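Local structure of pyruvate formate-lyase 2 (Archaeoglobus fulgidus, 2F3O) at residues Gly276-Tyr281 and Val335-Cys340; Val369-Asn374 and Leu396-Asp401. The protein is a glycyl radical enzyme related to pyruvate formate-lyase, probably a lyase, whose exact reaction is unknown. All coordinates share one frame; numbering follows the deposited sequence.

Both contacts are buried, with centres 10 Å apart, and both reach the same five-stranded mixed sheet. Contact 2 joins two of its parallel strands, 368-373 and 396-400, in its interior; contact 1 lays the start of helix 278-281 against strand 334-338, an outermost strand of the sheet within the chain. The chemistry follows the place: contact 2 combines strand-to-strand backbone bonds with an apolar face and a salt bridge at one end, whereas contact 1 relies mainly on side chains that grip backbone atoms. The two meet where Val-335 O probably accepts from His-370 N and Ile-337 O from Arg-372 N, and Cys-340 packs against Arg-372 and Asp-401.

Contact 1: residues Gly276-Tyr281 and Val335-Cys340; sequences GRIDQY and VTIGGC
A bend at chi3 (82°) turns Arg-277 so that the edge of its guanidinium faces the backbone of Gly-338 to Cys-340, while Asp-279, with CG set between its own backbone N and carbonyl carbon (chi1 64°), lays its carboxylate against Ile-337 and Gly-338. Arg-277 grips Cys-340 O end-on and in the guanidinium plane, with NH2 at 2.9 Å and NH1 at 3.3 Å. The same NH2 also gives a bond to Gly-338 O, 3.2 Å away and tilted from that plane, making three bonds that together would restrict the group's rotation. Gly-338 N reaches Asp-279 OD2 at 2.9 Å in a nearly straight bond (172°), coming from above the carboxylate plane; OD2 is also bonded to Thr-352 OG1 on helix 350-362. At the other end, Thr-336 N donates to Gly-276 O at 2.8 Å, and a water bridges Gly-276 N and Thr-336 OG1, a hydroxyl that is also bonded to Thr-423 OG1. Next to Thr-336 the Ile-278 and Val-335 side chains cross obliquely, Ile-278 CG2 3.5 Å from Val-335 CG2. Tyr-343 of the second subunit packs on Arg-277 and Gln-280, which places the contact close to the subunit interface. Arg-277, the centre of an inverse gamma turn, holds the N-cap position of helix 278-281, and this helix start is docked on strand 334-338 of a five-stranded sheet, consistent with a half-barrel of the glycyl radical enzyme fold.

Contact 2: residues Val369-Asn374 and Leu396-Asp401; sequences VHVRIN and LALFFD
Ile-373 CD1 lies in an apolar cluster with Leu-398 CD2 at 3.9 Å and Phe-400 CE2 at 3.6 Å; CG1, placed between the backbone N and the carbonyl carbon (chi1 48°), carries the methyl toward strand 396-400, alongside the Phe-400 side chain. Val-371 extends this face, its CB meeting Leu-398 CD2 and its CG2 meeting Leu-396 CG. Across the sheet from them, Phe-399 CE1 comes over one face of the His-370 ring, 3.4 Å from CG, with the two planes at 57°; His-370 ND1 bonds Thr-423 OG1. The strands run parallel, bonded in turn by Val-371 N to Ala-397 O, Phe-399 N to Val-371 O and Ile-373 N to Phe-399 O, and Asp-401 N continues the series to Ile-373 O. Here Arg-372 grips Asp-401 side-on in a salt bridge, NE to OD1 at 2.8 Å and NH2 to OD2 at 3.1 Å, with guanidinium and carboxylate planes 75° apart. Asn-374 ND2 reaches Asp-401 OD2 at 2.7 Å from the carboxylate face opposite to Arg-372 NH2. A leucine in place of Asp-401 would probably leave Arg-372 without its counter-charge and Asn-374 ND2 without this acceptor. Strands 368-373 and 396-400 form a beta-alpha-beta unit with helix 379-390, whose Leu-385 meets Ile-373 and Leu-396; helix 704-717 packs on Ile-373, Leu-398 and Phe-400, and strands 334-338 and 722-728 flank the two.

Contact 1: residues Gly276-Tyr281 and Val335-Cys340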
ATOM      1  N   GLY A 276     -18.785  13.501  24.822  1.00 39.04           N
ATOM      2  CA  GLY A 276     -18.780  12.043  24.798  1.00 38.64           C
ATOM      3  C   GLY A 276     -19.348  11.370  26.015  1.00 38.38           C
ATOM      4  O   GLY A 276     -20.220  11.898  26.684  1.00 38.49           O
ATOM      5  N   ARG A 277     -18.847  10.189  26.321  1.00 38.36           N
ATOM      6  CA  ARG A 277     -19.346   9.461  27.483  1.00 38.05           C
ATOM      7  C   ARG A 277     -18.729   9.944  28.784  1.00 38.26           C
ATOM      8  O   ARG A 277     -17.986   9.217  29.447  1.00 37.63           O
ATOM      9  CB  ARG A 277     -19.133   7.973  27.317  1.00 37.81           C
ATOM     10  CG  ARG A 277     -19.838   7.419  26.123  1.00 36.63           C
ATOM     11  CD  ARG A 277     -19.659   5.932  26.066  1.00 34.36           C
ATOM     12  NE  ARG A 277     -20.608   5.270  26.940  1.00 32.81           N
ATOM     13  CZ  ARG A 277     -20.696   3.958  27.021  1.00 32.56           C
ATOM     14  NH1 ARG A 277     -19.887   3.233  26.276  1.00 32.48           N
ATOM     15  NH2 ARG A 277     -21.587   3.376  27.818  1.00 32.41           N
ATOM     16  N   ILE A 278     -19.111  11.167  29.140  1.00 38.60           N
ATOM     17  CA  ILE A 278     -18.608  11.912  30.276  1.00 39.13           C
ATOM     18  C   ILE A 278     -18.841  11.228  31.621  1.00 39.56           C
ATOM     19  O   ILE A 278     -18.031  11.369  32.528  1.00 39.67           O
ATOM     20  CB  ILE A 278     -19.198  13.337  30.248  1.00 39.14           C
ATOM     21  CG1 ILE A 278     -18.390  14.304  31.101  1.00 38.85           C
ATOM     22  CG2 ILE A 278     -20.663  13.328  30.632  1.00 39.70           C
ATOM     23  CD1 ILE A 278     -18.680  15.757  30.797  1.00 38.82           C
ATOM     24  N   ASP A 279     -19.913  10.446  31.737  1.00 40.14           N
ATOM     25  CA  ASP A 279     -20.188   9.734  32.982  1.00 40.86           C
ATOM     26  C   ASP A 279     -19.271   8.530  33.158  1.00 40.87           C
ATOM     27  O   ASP A 279     -18.986   8.109  34.283  1.00 40.91           O
ATOM     28  CB  ASP A 279     -21.664   9.329  33.087  1.00 40.87           C
ATOM     29  CG  ASP A 279     -22.081   8.344  32.024  1.00 42.07           C
ATOM     30  OD1 ASP A 279     -21.707   8.508  30.846  1.00 43.02           O
ATOM     31  OD2 ASP A 279     -22.816   7.402  32.364  1.00 43.97           O
ATOM     32  N   GLN A 280     -18.789   7.997  32.043  1.00 41.02           N
ATOM     33  CA  GLN A 280     -17.929   6.839  32.080  1.00 41.41           C
ATOM     34  C   GLN A 280     -16.493   7.202  32.470  1.00 41.88           C
ATOM     35  O   GLN A 280     -15.827   6.467  33.208  1.00 41.62           O
ATOM     36  CB  GLN A 280     -17.958   6.154  30.721  1.00 41.05           C
ATOM     37  CG  GLN A 280     -19.328   5.796  30.296  1.00 41.84           C
ATOM     38  CD  GLN A 280     -19.995   4.842  31.266  1.00 43.80           C
ATOM     39  OE1 GLN A 280     -19.409   3.835  31.674  1.00 43.30           O
ATOM     40  NE2 GLN A 280     -21.235   5.148  31.632  1.00 43.82           N
ATOM     41  N   TYR A 281     -16.028   8.345  31.978  1.00 42.60           N
ATOM     42  CA  TYR A 281     -14.623   8.688  32.089  1.00 43.50           C
ATOM     43  C   TYR A 281     -14.279   9.660  33.236  1.00 44.56           C
ATOM     44  O   TYR A 281     -13.099   9.844  33.573  1.00 44.88           O
ATOM     45  CB  TYR A 281     -14.054   9.143  30.732  1.00 43.02           C
ATOM     46  CG  TYR A 281     -14.558  10.460  30.175  1.00 42.65           C
ATOM     47  CD1 TYR A 281     -14.351  11.662  30.846  1.00 42.18           C
ATOM     48  CD2 TYR A 281     -15.165  10.515  28.939  1.00 42.66           C
ATOM     49  CE1 TYR A 281     -14.781  12.865  30.329  1.00 41.78           C
ATOM     50  CE2 TYR A 281     -15.592  11.724  28.405  1.00 43.00           C
ATOM     51  CZ  TYR A 281     -15.397  12.894  29.115  1.00 42.18           C
ATOM     52  OH  TYR A 281     -15.812  14.101  28.617  1.00 42.31           O
ATOM     53  N   VAL A 335     -23.616  15.798  25.451  1.00 40.73           N
ATOM     54  CA  VAL A 335     -23.014  15.040  26.511  1.00 40.36           C
ATOM     55  C   VAL A 335     -23.703  13.673  26.473  1.00 40.35           C
ATOM     56  O   VAL A 335     -24.907  13.614  26.228  1.00 40.61           O
ATOM     57  CB  VAL A 335     -23.161  15.843  27.844  1.00 40.72           C
ATOM     58  CG1 VAL A 335     -24.312  15.370  28.722  1.00 39.52           C
ATOM     59  CG2 VAL A 335     -21.844  15.892  28.601  1.00 40.33           C
ATOM     60  N   THR A 336     -22.949  12.577  26.614  1.00 39.80           N
ATOM     61  CA  THR A 336     -23.536  11.225  26.572  1.00 39.28           C
ATOM     62  C   THR A 336     -23.427  10.499  27.915  1.00 39.44           C
ATOM     63  O   THR A 336     -22.325  10.251  28.409  1.00 39.65           O
ATOM     64  CB  THR A 336     -22.883  10.333  25.492  1.00 39.23           C
ATOM     65  OG1 THR A 336     -22.821  11.041  24.252  1.00 39.18           O
ATOM     66  CG2 THR A 336     -23.645   9.027  25.299  1.00 38.08           C
ATOM     67  N   ILE A 337     -24.573  10.166  28.506  1.00 39.08           N
ATOM     68  CA  ILE A 337     -24.605   9.395  29.743  1.00 38.62           C
ATOM     69  C   ILE A 337     -25.303   8.042  29.578  1.00 38.77           C
ATOM     70  O   ILE A 337     -26.133   7.858  28.689  1.00 38.71           O
ATOM     71  CB  ILE A 337     -25.254  10.195  30.925  1.00 38.88           C
ATOM     72  CG1 ILE A 337     -26.753  10.440  30.697  1.00 38.41           C
ATOM     73  CG2 ILE A 337     -24.542  11.511  31.146  1.00 38.26           C
ATOM     74  CD1 ILE A 337     -27.384  11.294  31.770  1.00 37.80           C
ATOM     75  N   GLY A 338     -24.971   7.096  30.447  1.00 38.72           N
ATOM     76  CA  GLY A 338     -25.619   5.784  30.435  1.00 39.10           C
ATOM     77  C   GLY A 338     -25.083   4.848  29.379  1.00 39.51           C
ATOM     78  O   GLY A 338     -24.089   5.142  28.721  1.00 40.55           O
ATOM     79  N   GLY A 339     -25.726   3.708  29.208  1.00 39.74           N
ATOM     80  CA  GLY A 339     -25.319   2.776  28.165  1.00 40.01           C
ATOM     81  C   GLY A 339     -24.585   1.589  28.731  1.00 40.34           C
ATOM     82  O   GLY A 339     -24.541   1.404  29.944  1.00 40.52           O
ATOM     83  N   CYS A 340     -24.004   0.780  27.851  1.00 40.54           N
ATOM     84  CA  CYS A 340     -23.316  -0.437  28.273  1.00 40.86           C
ATOM     85  C   CYS A 340     -21.796  -0.411  28.041  1.00 40.62           C
ATOM     86  O   CYS A 340     -21.263   0.506  27.406  1.00 40.85           O
ATOM     87  CB  CYS A 340     -23.913  -1.627  27.543  1.00 40.89           C
ATOM     88  SG  CYS A 340     -23.555  -1.586  25.799  1.00 43.75           S
TER
HETATM   89  O   HOH W   1     -21.334  13.615  23.588  1.00 34.68           O

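Contact 2: residues Val369-Asn374 and Leu396-Asp401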
ATOM      1  N   VAL A 369     -28.219  16.939  26.356  1.00 42.95           N
ATOM      2  CA  VAL A 369     -27.968  15.695  27.087  1.00 42.36           C
ATOM      3  C   VAL A 369     -28.607  14.434  26.491  1.00 41.99           C
ATOM      4  O   VAL A 369     -29.820  14.354  26.262  1.00 42.10           O
ATOM      5  CB  VAL A 369     -28.080  15.870  28.608  1.00 42.24           C
ATOM      6  CG1 VAL A 369     -28.596  17.253  28.916  1.00 42.51           C
ATOM      7  CG2 VAL A 369     -28.861  14.753  29.260  1.00 42.17           C
ATOM      8  N   HIS A 370     -27.747  13.457  26.234  1.00 41.41           N
ATOM      9  CA  HIS A 370     -28.125  12.271  25.512  1.00 40.97           C
ATOM     10  C   HIS A 370     -27.977  11.062  26.383  1.00 41.23           C
ATOM     11  O   HIS A 370     -26.900  10.785  26.897  1.00 41.30           O
ATOM     12  CB  HIS A 370     -27.232  12.118  24.309  1.00 40.64           C
ATOM     13  CG  HIS A 370     -27.417  13.188  23.287  1.00 39.32           C
ATOM     14  ND1 HIS A 370     -26.469  13.477  22.334  1.00 38.58           N
ATOM     15  CD2 HIS A 370     -28.444  14.038  23.063  1.00 38.63           C
ATOM     16  CE1 HIS A 370     -26.905  14.448  21.558  1.00 38.25           C
ATOM     17  NE2 HIS A 370     -28.101  14.812  21.983  1.00 38.57           N
ATOM     18  N   VAL A 371     -29.073  10.343  26.567  1.00 41.61           N
ATOM     19  CA  VAL A 371     -29.080   9.224  27.497  1.00 41.68           C
ATOM     20  C   VAL A 371     -29.203   7.921  26.731  1.00 42.04           C
ATOM     21  O   VAL A 371     -30.202   7.677  26.062  1.00 42.06           O
ATOM     22  CB  VAL A 371     -30.227   9.326  28.526  1.00 41.29           C
ATOM     23  CG1 VAL A 371     -29.983   8.381  29.673  1.00 40.88           C
ATOM     24  CG2 VAL A 371     -30.364  10.735  29.052  1.00 40.98           C
ATOM     25  N   ARG A 372     -28.163   7.101  26.821  1.00 42.58           N
ATOM     26  CA  ARG A 372     -28.194   5.755  26.284  1.00 42.92           C
ATOM     27  C   ARG A 372     -28.906   4.811  27.261  1.00 43.79           C
ATOM     28  O   ARG A 372     -28.556   4.720  28.450  1.00 43.57           O
ATOM     29  CB  ARG A 372     -26.772   5.252  26.023  1.00 42.96           C
ATOM     30  CG  ARG A 372     -26.085   5.789  24.778  1.00 41.96           C
ATOM     31  CD  ARG A 372     -24.669   5.195  24.632  1.00 41.71           C
ATOM     32  NE  ARG A 372     -24.662   3.742  24.781  1.00 39.16           N
ATOM     33  CZ  ARG A 372     -23.597   2.963  24.608  1.00 37.23           C
ATOM     34  NH1 ARG A 372     -22.445   3.499  24.241  1.00 37.11           N
ATOM     35  NH2 ARG A 372     -23.690   1.647  24.775  1.00 33.62           N
ATOM     36  N   ILE A 373     -29.927   4.124  26.764  1.00 44.55           N
ATOM     37  CA  ILE A 373     -30.558   3.069  27.533  1.00 45.34           C
ATOM     38  C   ILE A 373     -30.664   1.816  26.697  1.00 46.19           C
ATOM     39  O   ILE A 373     -30.618   1.865  25.455  1.00 46.51           O
ATOM     40  CB  ILE A 373     -31.959   3.448  28.003  1.00 45.15           C
ATOM     41  CG1 ILE A 373     -32.765   4.032  26.867  1.00 44.44           C
ATOM     42  CG2 ILE A 373     -31.908   4.472  29.121  1.00 45.68           C
ATOM     43  CD1 ILE A 373     -34.044   4.614  27.360  1.00 45.95           C
ATOM     44  N   ASN A 374     -30.806   0.690  27.383  1.00 47.07           N
ATOM     45  CA  ASN A 374     -30.894  -0.611  26.731  1.00 47.96           C
ATOM     46  C   ASN A 374     -31.715  -1.554  27.580  1.00 48.77           C
ATOM     47  O   ASN A 374     -32.247  -1.160  28.617  1.00 49.11           O
ATOM     48  CB  ASN A 374     -29.500  -1.203  26.488  1.00 47.78           C
ATOM     49  CG  ASN A 374     -28.610  -1.161  27.724  1.00 47.22           C
ATOM     50  OD1 ASN A 374     -28.847  -1.860  28.699  1.00 48.39           O
ATOM     51  ND2 ASN A 374     -27.573  -0.356  27.674  1.00 46.66           N
ATOM     52  N   LEU A 396     -33.934  16.175  27.419  1.00 53.46           N
ATOM     53  CA  LEU A 396     -33.336  14.845  27.364  1.00 52.16           C
ATOM     54  C   LEU A 396     -33.558  14.248  25.996  1.00 51.61           C
ATOM     55  O   LEU A 396     -34.532  14.571  25.331  1.00 51.66           O
ATOM     56  CB  LEU A 396     -34.009  13.925  28.379  1.00 51.96           C
ATOM     57  CG  LEU A 396     -33.268  13.523  29.649  1.00 51.64           C
ATOM     58  CD1 LEU A 396     -32.468  14.672  30.171  1.00 51.09           C
ATOM     59  CD2 LEU A 396     -34.243  13.029  30.708  1.00 51.79           C
ATOM     60  N   ALA A 397     -32.658  13.374  25.567  1.00 50.97           N
ATOM     61  CA  ALA A 397     -32.935  12.544  24.402  1.00 50.34           C
ATOM     62  C   ALA A 397     -32.566  11.129  24.753  1.00 50.02           C
ATOM     63  O   ALA A 397     -31.582  10.897  25.459  1.00 50.23           O
ATOM     64  CB  ALA A 397     -32.162  12.996  23.221  1.00 50.13           C
ATOM     65  N   LEU A 398     -33.355  10.183  24.265  1.00 49.43           N
ATOM     66  CA  LEU A 398     -33.150   8.785  24.603  1.00 48.90           C
ATOM     67  C   LEU A 398     -32.627   8.006  23.412  1.00 48.30           C
ATOM     68  O   LEU A 398     -33.184   8.079  22.324  1.00 48.43           O
ATOM     69  CB  LEU A 398     -34.455   8.180  25.127  1.00 49.12           C
ATOM     70  CG  LEU A 398     -34.898   8.788  26.462  1.00 48.69           C
ATOM     71  CD1 LEU A 398     -36.249   8.266  26.846  1.00 48.58           C
ATOM     72  CD2 LEU A 398     -33.879   8.480  27.553  1.00 47.49           C
ATOM     73  N   PHE A 399     -31.547   7.269  23.625  1.00 47.56           N
ATOM     74  CA  PHE A 399     -30.900   6.521  22.555  1.00 46.82           C
ATOM     75  C   PHE A 399     -30.901   5.037  22.898  1.00 46.88           C
ATOM     76  O   PHE A 399     -30.442   4.631  23.970  1.00 46.68           O
ATOM     77  CB  PHE A 399     -29.468   7.013  22.368  1.00 46.56           C
ATOM     78  CG  PHE A 399     -29.367   8.384  21.755  1.00 45.63           C
ATOM     79  CD1 PHE A 399     -29.538   9.522  22.518  1.00 45.13           C
ATOM     80  CD2 PHE A 399     -29.082   8.531  20.412  1.00 44.42           C
ATOM     81  CE1 PHE A 399     -29.453  10.764  21.939  1.00 45.76           C
ATOM     82  CE2 PHE A 399     -28.982   9.775  19.840  1.00 44.83           C
ATOM     83  CZ  PHE A 399     -29.163  10.891  20.603  1.00 45.87           C
ATOM     84  N   PHE A 400     -31.417   4.222  21.988  1.00 47.03           N
ATOM     85  CA  PHE A 400     -31.604   2.802  22.274  1.00 47.22           C
ATOM     86  C   PHE A 400     -30.459   1.976  21.714  1.00 46.83           C
ATOM     87  O   PHE A 400     -30.280   1.917  20.500  1.00 46.83           O
ATOM     88  CB  PHE A 400     -32.981   2.350  21.774  1.00 47.57           C
ATOM     89  CG  PHE A 400     -34.122   3.086  22.446  1.00 48.90           C
ATOM     90  CD1 PHE A 400     -34.706   4.197  21.853  1.00 49.53           C
ATOM     91  CD2 PHE A 400     -34.566   2.707  23.710  1.00 50.11           C
ATOM     92  CE1 PHE A 400     -35.720   4.898  22.490  1.00 49.63           C
ATOM     93  CE2 PHE A 400     -35.592   3.410  24.347  1.00 50.06           C
ATOM     94  CZ  PHE A 400     -36.165   4.504  23.735  1.00 49.42           C
ATOM     95  N   ASP A 401     -29.683   1.371  22.614  1.00 46.20           N
ATOM     96  CA  ASP A 401     -28.416   0.715  22.269  1.00 46.03           C
ATOM     97  C   ASP A 401     -28.500  -0.360  21.190  1.00 46.25           C
ATOM     98  O   ASP A 401     -27.684  -0.401  20.284  1.00 46.38           O
ATOM     99  CB  ASP A 401     -27.777   0.099  23.509  1.00 45.56           C
ATOM    100  CG  ASP A 401     -27.026   1.100  24.325  1.00 44.44           C
ATOM    101  OD1 ASP A 401     -26.885   2.246  23.863  1.00 43.79           O
ATOM    102  OD2 ASP A 401     -26.561   0.739  25.420  1.00 42.80           O
TER